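Local structure of pectate lyase 1 (1PXZ) at residues S6-R9 / N13-Q16; F28-M33 / S323-K328. The protein cleaves pectate by calcium-dependent elimination, though with low activity, and is the major pollen allergen of the mountain cedar Juniperus ashei. One frame throughout, in Å; residues are numbered along the deposited sequence.

Contact 1 of 2, residues S6-R9 / N13-Q16; sequences SCWR and NWDQ
Trp-8 and Trp-14 meet through a corner of one indole and the root of the other. CZ3, on the six-membered ring of Trp-8, comes 3.8 Å from CD1 of Trp-14 and equally near its CB, while the neighbouring CE3 of Trp-8 stands 4.0 Å from that CB. For Trp-8 the neighbour lies at the ring edge, close to its plane. The rings form an oblique pair: the planes make 73°, and the centroid of the six-membered ring of Trp-8 is 5.8 Å from that of the five-membered ring of Trp-14. The two side chains run alongside one another and point the same way; in each, CG sits between its own backbone N and carbonyl carbon, with chi1 of 64° in Trp-8 and 60° in Trp-14.

Trp-8 belongs to the short N-terminal helix 5-9, and Trp-14 to the loop that follows, in a segment lying on the outside of the parallel beta-helix of polysaccharide lyase family 1. A water bridges the two backbones, donating to Trp-8 O at 3.0 Å and accepting a weak bond from Trp-14 N.

Further out, CG of Arg-9 sits 3.3 Å above the plane of the Trp-8 ring, over its centre. Arg-95 makes a cation-pi contact with Trp-8 and also touches Trp-14, linking both indoles to the body of the protein. The turn carrying Trp-14 is closed by Gln-16 N bonding to Asn-13 O at 3.0 Å, and the helix before it is tied down by the Cys-7–Cys-24 disulfide.

Contact 2 of 2, residues F28-M33 / S323-K328; sequences FGSSTM and SNEAFK
Ser-30 touches the 323-328 segment through its hydroxyl, OG, which lies 3.1 Å from Asn-324 O. The hydroxyl may donate to this carbonyl, though OG also lies 2.5 Å from a water that could take the proton instead. The torsion of Ser-30, chi1 72°, holds OG between the backbone N and carbonyl carbon, and CB faces the opposite segment as well, 3.3 Å from Asn-324 O.

Glu-325 supplies much of the van der Waals contact. Its CG packs 3.5 Å from Ser-30 OG, and the chain continues extended beyond CG to bring the carboxylate beside Phe-28. There OE2 lies at the ring edge, near the ring plane, 4.0 Å from CD1; the carboxylate itself is turned 83° from the ring.

Two waters bridge the segments. One donates both to Phe-28 O and to Glu-325 OE2, the latter at 2.6 Å. The other, the neighbour of Ser-30 OG, also meets the hydroxyl of Ser-31 and gives OE2 a weak bond. The second carboxylate oxygen, OE1, accepts from Asn-322 N, so both ends of the carboxylate have partners and its rotation is probably restricted.

Hydrogen bonds within and around the segments shape the serine side. A type I turn runs from Gly-29 to Thr-32, where Gly-29 O accepts from Thr-32 N and, at 2.8 Å, from Thr-32 OG1, both approaching from one face of the carbonyl plane. Glu-325 pairs through its backbone with Gly-27. Phe-28 N and Gly-29 N bond to the hydroxyls of Thr-216 and Thr-186, tying the 28-33 loop to neighbouring strands 214-218 and 185-195; the loop 323-328, from near the C terminus, packs on it, outside the parallel beta-helix that is the fold of polysaccharide lyase family 1.

Both segments of contact 1 precede those of contact 2 in the sequence. Their centres are 18 Å apart and their nearest atoms about 9 Å. What they share is the long loop between helix 5-9 and strand 39-43, which supplies 13-16 to contact 1 and 28-33 to contact 2. Contact 1 is local, folding the N-terminal helix against the residues just after it; contact 2 spans almost the whole sequence, bringing in the loop between strand 302-304 and helix 335-338. Together they show the N- and C-terminal segments gathered over the outside of the beta-helix, away from the calcium site inferred from related lyases.

Contact 1 of 2, residues S6-R9 / N13-Q16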
ATOM      1  N   SER A   6      13.152 -12.589  -2.946  1.00 13.60           N
ATOM      2  CA  SER A   6      14.328 -13.473  -2.962  1.00 20.79           C
ATOM      3  C   SER A   6      14.994 -13.567  -1.589  1.00 14.75           C
ATOM      4  O   SER A   6      15.610 -14.569  -1.245  1.00 22.69           O
ATOM      5  CB  SER A   6      15.351 -12.992  -4.006  1.00 24.65           C
ATOM      6  OG  SER A   6      15.943 -11.793  -3.517  1.00 46.82           O
ATOM      7  N   CYS A   7      14.843 -12.522  -0.814  1.00  9.22           N
ATOM      8  CA  CYS A   7      15.479 -12.354   0.490  1.00 14.28           C
ATOM      9  C   CYS A   7      14.867 -13.306   1.503  1.00 23.03           C
ATOM     10  O   CYS A   7      15.614 -13.812   2.341  1.00 16.31           O
ATOM     11  CB  CYS A   7      15.341 -10.894   0.918  1.00 19.00           C
ATOM     12  SG  CYS A   7      15.825 -10.460   2.604  1.00 27.99           S
ATOM     13  N   TRP A   8      13.566 -13.598   1.472  1.00 14.07           N
ATOM     14  CA  TRP A   8      13.023 -14.493   2.501  1.00 14.40           C
ATOM     15  C   TRP A   8      12.469 -15.781   1.931  1.00 13.93           C
ATOM     16  O   TRP A   8      12.036 -16.706   2.637  1.00 11.60           O
ATOM     17  CB  TRP A   8      11.939 -13.767   3.304  1.00 13.47           C
ATOM     18  CG  TRP A   8      10.735 -13.373   2.524  1.00  9.24           C
ATOM     19  CD1 TRP A   8      10.627 -12.174   1.850  1.00 17.15           C
ATOM     20  CD2 TRP A   8       9.509 -14.071   2.299  1.00  9.79           C
ATOM     21  NE1 TRP A   8       9.408 -12.100   1.226  1.00 15.18           N
ATOM     22  CE2 TRP A   8       8.702 -13.249   1.485  1.00 15.66           C
ATOM     23  CE3 TRP A   8       9.005 -15.308   2.700  1.00 14.11           C
ATOM     24  CZ2 TRP A   8       7.427 -13.636   1.076  1.00 15.35           C
ATOM     25  CZ3 TRP A   8       7.736 -15.703   2.296  1.00 12.14           C
ATOM     26  CH2 TRP A   8       6.965 -14.856   1.488  1.00 21.10           C
ATOM     27  N   ARG A   9      12.464 -15.916   0.608  1.00 13.84           N
ATOM     28  CA  ARG A   9      12.049 -17.189   0.025  1.00 18.37           C
ATOM     29  C   ARG A   9      13.185 -17.995  -0.579  1.00 20.32           C
ATOM     30  O   ARG A   9      12.950 -19.094  -1.084  1.00 35.84           O
ATOM     31  CB  ARG A   9      10.987 -16.926  -1.062  1.00 19.44           C
ATOM     32  CG  ARG A   9       9.944 -15.919  -0.599  1.00 18.04           C
ATOM     33  CD  ARG A   9       8.743 -15.854  -1.527  1.00 21.97           C
ATOM     34  NE  ARG A   9       7.875 -17.024  -1.400  1.00 36.13           N
ATOM     35  CZ  ARG A   9       6.657 -17.087  -1.936  1.00 43.92           C
ATOM     36  NH1 ARG A   9       6.170 -16.061  -2.630  1.00 39.56           N
ATOM     37  NH2 ARG A   9       5.943 -18.192  -1.764  1.00 31.49           N
ATOM     38  N   ASN A  13      12.480 -21.350   4.995  1.00 15.16           N
ATOM     39  CA  ASN A  13      11.089 -21.772   5.001  1.00 13.83           C
ATOM     40  C   ASN A  13      10.295 -20.795   5.873  1.00 14.52           C
ATOM     41  O   ASN A  13      10.483 -20.862   7.093  1.00 15.00           O
ATOM     42  CB  ASN A  13      10.889 -23.163   5.578  1.00 13.94           C
ATOM     43  CG  ASN A  13      11.599 -24.279   4.851  1.00 34.73           C
ATOM     44  OD1 ASN A  13      12.488 -24.060   4.019  1.00 24.42           O
ATOM     45  ND2 ASN A  13      11.214 -25.515   5.182  1.00 40.79           N
ATOM     46  N   TRP A  14       9.457 -19.935   5.309  1.00 10.62           N
ATOM     47  CA  TRP A  14       8.823 -18.927   6.161  1.00  9.66           C
ATOM     48  C   TRP A  14       8.035 -19.531   7.315  1.00  8.93           C
ATOM     49  O   TRP A  14       7.903 -18.896   8.358  1.00 15.32           O
ATOM     50  CB  TRP A  14       7.882 -18.027   5.339  1.00 13.64           C
ATOM     51  CG  TRP A  14       6.765 -18.749   4.641  1.00 13.77           C
ATOM     52  CD1 TRP A  14       6.743 -19.174   3.340  1.00 12.70           C
ATOM     53  CD2 TRP A  14       5.499 -19.131   5.206  1.00 14.61           C
ATOM     54  NE1 TRP A  14       5.541 -19.796   3.065  1.00 17.02           N
ATOM     55  CE2 TRP A  14       4.769 -19.778   4.196  1.00 11.53           C
ATOM     56  CE3 TRP A  14       4.907 -18.983   6.461  1.00 12.80           C
ATOM     57  CZ2 TRP A  14       3.483 -20.281   4.416  1.00 13.79           C
ATOM     58  CZ3 TRP A  14       3.644 -19.475   6.705  1.00 11.95           C
ATOM     59  CH2 TRP A  14       2.957 -20.119   5.662  1.00 13.63           C
ATOM     60  N   ASP A  15       7.464 -20.716   7.129  1.00 11.97           N
ATOM     61  CA  ASP A  15       6.558 -21.226   8.190  1.00 10.97           C
ATOM     62  C   ASP A  15       7.359 -21.404   9.470  1.00 14.85           C
ATOM     63  O   ASP A  15       6.817 -21.208  10.557  1.00 20.55           O
ATOM     64  CB  ASP A  15       5.862 -22.495   7.762  1.00 16.14           C
ATOM     65  CG  ASP A  15       6.689 -23.721   7.456  1.00 32.04           C
ATOM     66  OD1 ASP A  15       7.936 -23.705   7.442  1.00 29.80           O
ATOM     67  OD2 ASP A  15       6.082 -24.798   7.206  1.00 41.00           O
ATOM     68  N   GLN A  16       8.635 -21.761   9.310  1.00  8.03           N
ATOM     69  CA  GLN A  16       9.405 -21.999  10.548  1.00 13.85           C
ATOM     70  C   GLN A  16      10.236 -20.776  10.905  1.00 15.82           C
ATOM     71  O   GLN A  16      10.877 -20.747  11.959  1.00 17.58           O
ATOM     72  CB  GLN A  16      10.251 -23.270  10.407  1.00 14.94           C
ATOM     73  CG  GLN A  16      11.395 -23.123   9.432  1.00 10.24           C
ATOM     74  CD  GLN A  16      11.978 -24.454   8.998  1.00 11.24           C
ATOM     75  OE1 GLN A  16      11.540 -25.532   9.403  1.00 13.52           O
ATOM     76  NE2 GLN A  16      13.009 -24.372   8.153  1.00  8.84           N
TER
HETATM   77  O   HOH W   1      10.194 -19.072   2.497  1.00 17.76           O

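Contact 2 of 2, residues F28-M33 / S323-K328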
ATOM      1  N   PHE A  28      11.622   3.099   0.455  1.00  6.20           N
ATOM      2  CA  PHE A  28      11.545   4.025   1.560  1.00 10.34           C
ATOM      3  C   PHE A  28      11.000   3.395   2.835  1.00 15.34           C
ATOM      4  O   PHE A  28      11.247   3.939   3.914  1.00 10.10           O
ATOM      5  CB  PHE A  28      10.689   5.228   1.157  1.00 11.99           C
ATOM      6  CG  PHE A  28      11.354   6.127   0.113  1.00  8.61           C
ATOM      7  CD1 PHE A  28      12.578   6.700   0.376  1.00  9.82           C
ATOM      8  CD2 PHE A  28      10.727   6.351  -1.096  1.00 12.11           C
ATOM      9  CE1 PHE A  28      13.207   7.511  -0.560  1.00 10.21           C
ATOM     10  CE2 PHE A  28      11.352   7.165  -2.038  1.00 12.57           C
ATOM     11  CZ  PHE A  28      12.570   7.733  -1.767  1.00  7.42           C
ATOM     12  N   GLY A  29      10.267   2.277   2.743  1.00  9.81           N
ATOM     13  CA  GLY A  29       9.833   1.690   4.017  1.00  9.37           C
ATOM     14  C   GLY A  29      10.791   0.618   4.483  1.00 10.67           C
ATOM     15  O   GLY A  29      10.408  -0.266   5.267  1.00  9.44           O
ATOM     16  N   SER A  30      12.056   0.642   4.047  1.00  7.33           N
ATOM     17  CA  SER A  30      12.950  -0.457   4.385  1.00  8.83           C
ATOM     18  C   SER A  30      13.266  -0.580   5.875  1.00 11.73           C
ATOM     19  O   SER A  30      13.697  -1.671   6.282  1.00 14.67           O
ATOM     20  CB  SER A  30      14.309  -0.337   3.648  1.00  9.83           C
ATOM     21  OG  SER A  30      15.013   0.737   4.263  1.00 14.75           O
ATOM     22  N   SER A  31      13.077   0.450   6.679  1.00 11.49           N
ATOM     23  CA  SER A  31      13.359   0.431   8.111  1.00 17.16           C
ATOM     24  C   SER A  31      12.205  -0.158   8.915  1.00 19.65           C
ATOM     25  O   SER A  31      12.331  -0.306  10.135  1.00 14.82           O
ATOM     26  CB  SER A  31      13.615   1.849   8.665  1.00 13.65           C
ATOM     27  OG  SER A  31      14.859   2.309   8.150  1.00 26.74           O
ATOM     28  N   THR A  32      11.108  -0.463   8.227  1.00 10.86           N
ATOM     29  CA  THR A  32       9.943  -1.010   8.933  1.00  6.35           C
ATOM     30  C   THR A  32      10.286  -2.290   9.675  1.00 13.02           C
ATOM     31  O   THR A  32      10.778  -3.245   9.077  1.00 14.22           O
ATOM     32  CB  THR A  32       8.806  -1.284   7.924  1.00  7.14           C
ATOM     33  OG1 THR A  32       8.497  -0.063   7.235  1.00  9.92           O
ATOM     34  CG2 THR A  32       7.547  -1.682   8.658  1.00  7.58           C
ATOM     35  N   MET A  33      10.050  -2.351  10.980  1.00 14.80           N
ATOM     36  CA  MET A  33      10.334  -3.596  11.711  1.00 15.62           C
ATOM     37  C   MET A  33       9.070  -4.404  11.956  1.00 10.84           C
ATOM     38  O   MET A  33       9.103  -5.603  12.227  1.00  8.82           O
ATOM     39  CB  MET A  33      10.886  -3.286  13.090  1.00 15.85           C
ATOM     40  CG  MET A  33      12.197  -2.539  13.217  1.00 34.23           C
ATOM     41  SD  MET A  33      12.387  -2.085  14.974  1.00 62.75           S
ATOM     42  CE  MET A  33      12.469  -3.746  15.674  1.00 43.49           C
ATOM     43  N   SER A 323      21.932   3.287   1.278  1.00 12.10           N
ATOM     44  CA  SER A 323      22.337   1.906   1.116  1.00 12.57           C
ATOM     45  C   SER A 323      21.345   0.941   1.770  1.00 14.44           C
ATOM     46  O   SER A 323      21.297  -0.231   1.395  1.00 15.51           O
ATOM     47  CB  SER A 323      23.725   1.653   1.741  1.00 18.92           C
ATOM     48  OG  SER A 323      24.760   2.316   1.047  1.00 14.59           O
ATOM     49  N   ASN A 324      20.596   1.446   2.748  1.00 11.64           N
ATOM     50  CA  ASN A 324      19.642   0.533   3.405  1.00 11.64           C
ATOM     51  C   ASN A 324      18.353   0.389   2.600  1.00 15.38           C
ATOM     52  O   ASN A 324      17.553  -0.504   2.901  1.00 14.93           O
ATOM     53  CB  ASN A 324      19.324   1.021   4.815  1.00 14.80           C
ATOM     54  CG  ASN A 324      20.518   0.953   5.771  1.00 12.96           C
ATOM     55  OD1 ASN A 324      20.747   1.952   6.436  1.00 24.34           O
ATOM     56  ND2 ASN A 324      21.183  -0.185   5.813  1.00 19.95           N
ATOM     57  N   GLU A 325      18.142   1.226   1.593  1.00 14.47           N
ATOM     58  CA  GLU A 325      16.899   1.318   0.837  1.00  8.38           C
ATOM     59  C   GLU A 325      17.012   0.838  -0.608  1.00 14.99           C
ATOM     60  O   GLU A 325      16.014   0.378  -1.169  1.00 13.22           O
ATOM     61  CB  GLU A 325      16.384   2.766   0.796  1.00 10.46           C
ATOM     62  CG  GLU A 325      16.000   3.388   2.123  1.00  9.14           C
ATOM     63  CD  GLU A 325      15.989   4.895   2.130  1.00 17.22           C
ATOM     64  OE1 GLU A 325      16.636   5.585   1.297  1.00 14.82           O
ATOM     65  OE2 GLU A 325      15.303   5.454   3.022  1.00 24.78           O
ATOM     66  N   ALA A 326      18.187   0.984  -1.215  1.00 10.34           N
ATOM     67  CA  ALA A 326      18.376   0.810  -2.644  1.00 12.62           C
ATOM     68  C   ALA A 326      18.070  -0.608  -3.079  1.00 13.76           C
ATOM     69  O   ALA A 326      18.329  -1.555  -2.335  1.00 17.05           O
ATOM     70  CB  ALA A 326      19.828   1.146  -3.034  1.00  9.00           C
ATOM     71  N   PHE A 327      17.541  -0.769  -4.296  1.00 10.16           N
ATOM     72  CA  PHE A 327      17.371  -2.102  -4.835  1.00  9.59           C
ATOM     73  C   PHE A 327      17.375  -2.056  -6.361  1.00 12.58           C
ATOM     74  O   PHE A 327      17.136  -1.002  -6.952  1.00 12.74           O
ATOM     75  CB  PHE A 327      16.043  -2.687  -4.357  1.00 10.11           C
ATOM     76  CG  PHE A 327      14.831  -1.892  -4.821  1.00  8.51           C
ATOM     77  CD1 PHE A 327      14.468  -0.726  -4.175  1.00 10.73           C
ATOM     78  CD2 PHE A 327      14.084  -2.336  -5.895  1.00  8.44           C
ATOM     79  CE1 PHE A 327      13.353  -0.004  -4.577  1.00 13.84           C
ATOM     80  CE2 PHE A 327      12.957  -1.632  -6.304  1.00  7.29           C
ATOM     81  CZ  PHE A 327      12.592  -0.477  -5.632  1.00 11.79           C
ATOM     82  N   LYS A 328      17.627  -3.191  -6.977  1.00 12.66           N
ATOM     83  CA  LYS A 328      17.723  -3.201  -8.438  1.00 14.01           C
ATOM     84  C   LYS A 328      16.368  -3.132  -9.119  1.00 12.11           C
ATOM     85  O   LYS A 328      15.455  -3.874  -8.772  1.00 13.15           O
ATOM     86  CB  LYS A 328      18.419  -4.495  -8.889  1.00 19.17           C
ATOM     87  CG  LYS A 328      18.794  -4.468 -10.367  1.00 32.44           C
ATOM     88  CD  LYS A 328      19.640  -5.677 -10.735  1.00 51.57           C
ATOM     89  CE  LYS A 328      21.045  -5.596 -10.157  1.00 57.82           C
ATOM     90  NZ  LYS A 328      21.407  -6.804  -9.362  1.00 53.94           N
TER
HETATM   91  O   HOH W   2      13.356   5.555   4.745  1.00 35.34           O
HETATM   92  O   HOH W   3      15.099   2.984   5.303  1.00 29.98           O